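Local structure of SusD superfamily protein (Bacteroides thetaiotaomicron VPI-5482, 3HDX) at residues A[133-138]-A[143-148]. The protein probably binds polysaccharide at the outer membrane, for carbohydrate uptake and metabolism. Residues are numbered along the deposited sequence; the frame is centred on the assembly and turned at random. Where two conformers were deposited one is given.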
loop_
_atom_site.group_PDB
_atom_site.type_symbol
_atom_site.label_atom_id
_atom_site.label_comp_id
_atom_site.label_asym_id
_atom_site.label_seq_id
_atom_site.Cartn_x
_atom_site.Cartn_y
_atom_site.Cartn_z
ATOM N N PRO A 133 15.416 -2.632 13.246
ATOM C CA PRO A 133 16.684 -1.870 13.397
ATOM C C PRO A 133 16.746 -0.616 12.494
ATOM O O PRO A 133 16.479 -0.703 11.278
ATOM C CB PRO A 133 17.776 -2.875 13.001
ATOM C CG PRO A 133 17.143 -4.184 13.149
ATOM C CD PRO A 133 15.659 -4.070 13.017
ATOM N N LEU A 134 17.022 0.534 13.116
ATOM C CA LEU A 134 17.082 1.781 12.362
ATOM C C LEU A 134 18.507 2.000 11.824
ATOM O O LEU A 134 19.401 2.401 12.560
ATOM C CB LEU A 134 16.604 2.951 13.214
ATOM C CG LEU A 134 16.619 4.316 12.509
ATOM C CD1 LEU A 134 15.887 4.355 11.155
ATOM C CD2 LEU A 134 16.069 5.409 13.519
ATOM N N VAL A 135 18.697 1.649 10.559
ATOM C CA VAL A 135 19.954 1.795 9.834
ATOM C C VAL A 135 19.846 3.034 8.917
ATOM O O VAL A 135 18.997 3.085 8.020
ATOM C CB VAL A 135 20.278 0.515 9.042
ATOM C CG1 VAL A 135 21.628 0.688 8.285
ATOM C CG2 VAL A 135 20.285 -0.730 9.979
ATOM N N THR A 136 20.745 3.997 9.090
ATOM C CA THR A 136 20.690 5.282 8.365
ATOM C C THR A 136 21.886 5.511 7.417
ATOM O O THR A 136 22.105 6.639 6.922
ATOM C CB THR A 136 20.649 6.434 9.430
ATOM O OG1 THR A 136 21.856 6.370 10.203
ATOM C CG2 THR A 136 19.430 6.290 10.357
ATOM N N TYR A 137 22.668 4.452 7.218
ATOM C CA TYR A 137 23.905 4.508 6.432
ATOM C C TYR A 137 24.101 3.207 5.669
ATOM O O TYR A 137 23.543 2.166 6.069
ATOM C CB TYR A 137 25.066 4.759 7.390
ATOM C CG TYR A 137 25.201 3.725 8.504
ATOM C CD1 TYR A 137 24.475 3.849 9.682
ATOM C CD2 TYR A 137 26.042 2.601 8.356
ATOM C CE1 TYR A 137 24.539 2.896 10.661
ATOM C CE2 TYR A 137 26.144 1.664 9.363
ATOM C CZ TYR A 137 25.413 1.813 10.510
ATOM O OH TYR A 137 25.501 0.899 11.516
ATOM N N SER A 138 24.931 3.239 4.627
ATOM C CA SER A 138 25.134 2.019 3.845
ATOM C C SER A 138 26.083 1.037 4.537
ATOM O O SER A 138 26.925 1.416 5.374
ATOM C CB SER A 138 25.644 2.314 2.450
ATOM O OG SER A 138 26.964 2.772 2.495
ATOM N N THR A 143 26.618 -8.540 5.293
ATOM C CA THR A 143 26.780 -8.122 6.657
ATOM C C THR A 143 25.494 -7.346 6.999
ATOM O O THR A 143 24.696 -6.964 6.104
ATOM C CB THR A 143 27.995 -7.202 6.840
ATOM O OG1 THR A 143 27.726 -5.882 6.297
ATOM C CG2 THR A 143 29.256 -7.807 6.167
ATOM N N PHE A 144 25.287 -7.172 8.282
ATOM C CA PHE A 144 24.215 -6.303 8.766
ATOM C C PHE A 144 24.718 -5.644 10.044
ATOM O O PHE A 144 25.389 -6.308 10.866
ATOM C CB PHE A 144 22.941 -7.097 9.018
ATOM C CG PHE A 144 21.767 -6.227 9.291
ATOM C CD1 PHE A 144 21.144 -5.579 8.239
ATOM C CD2 PHE A 144 21.317 -6.024 10.605
ATOM C CE1 PHE A 144 20.052 -4.699 8.484
ATOM C CE2 PHE A 144 20.218 -5.180 10.872
ATOM C CZ PHE A 144 19.579 -4.515 9.799
ATOM N N PRO A 145 24.430 -4.325 10.239
ATOM C CA PRO A 145 24.922 -3.688 11.468
ATOM C C PRO A 145 24.506 -4.403 12.752
ATOM O O PRO A 145 23.358 -4.856 12.850
ATOM C CB PRO A 145 24.288 -2.278 11.410
ATOM C CG PRO A 145 24.164 -2.026 9.912
ATOM C CD PRO A 145 23.769 -3.354 9.342
ATOM N N SER A 146 25.441 -4.484 13.715
ATOM C CA SER A 146 25.183 -5.124 15.009
ATOM C C SER A 146 24.499 -4.109 15.914
ATOM O O SER A 146 25.139 -3.227 16.535
ATOM C CB SER A 146 26.451 -5.645 15.667
ATOM O OG SER A 146 26.127 -6.244 16.901
HETATM N N MSE A 147 23.171 -4.225 15.979
HETATM C CA MSE A 147 22.338 -3.315 16.750
HETATM C C MSE A 147 20.994 -3.977 17.026
HETATM O O MSE A 147 20.590 -4.876 16.271
HETATM C CB MSE A 147 22.145 -1.993 15.951
HETATM C CG MSE A 147 21.351 -2.149 14.659
HETATM SE SE MSE A 147 20.863 -0.501 13.809
HETATM C CE MSE A 147 19.879 0.265 15.230
ATOM N N PRO A 148 20.286 -3.523 18.065
ATOM C CA PRO A 148 18.995 -4.072 18.341
ATOM C C PRO A 148 17.912 -3.482 17.405
ATOM O O PRO A 148 18.138 -2.562 16.608
ATOM C CB PRO A 148 18.763 -3.668 19.789
ATOM C CG PRO A 148 19.443 -2.333 19.869
ATOM C CD PRO A 148 20.645 -2.465 19.039
#
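Val135 sets its two methyls against three side chains at once: CG2 lies 3.9 Å from Phe144 CZ and also touches the selenium of Met147, while CG1 meets the ring carbon CG of Pro145. This is the irregular loop between helix 104-129 and helix 152-169 of the SusD-like helical fold, doubled back so that its two arms close on each other with apolar side chains and no hydrogen bond between them. Phe144, with CG anti to the backbone N (chi1 -170°), swings its ring across to Pro133, whose CB and CG come up at the ring edge, CG 4.0 Å from CE2. Pro145 CD sits over one face of the same ring, 3.5 Å above its plane and toward the rim, and Tyr79 and Tyr139 make edge-to-face contacts with it. With an alanine here, the space beside Pro133 CG and Val135 CG2 would probably be left unfilled, and Tyr79 and Tyr139 would lose this ring as an edge-to-face partner. Met147, a selenomethionine in this crystal, bends at chi3 (-58°) to lay its end along the backbone of the other arm, CE 3.5 Å from Leu134 O. Leu134 itself turns away, onto Thr154, Val155 and Tyr158 of helix 152-169, while the carbonyls of Pro133 and Val135 accept hydrogen bonds from Tyr79 and Tyr122, fixing this arm to the neighbouring helices. At the solvent side the Tyr137 ring slides past Pro145, bringing OH to 3.4 Å from Pro145 CB. Beyond Met147 the arms still touch, where Pro133 CA makes a CH···O contact of 3.6 Å with Pro148 O, bent to 130° at the hydrogen.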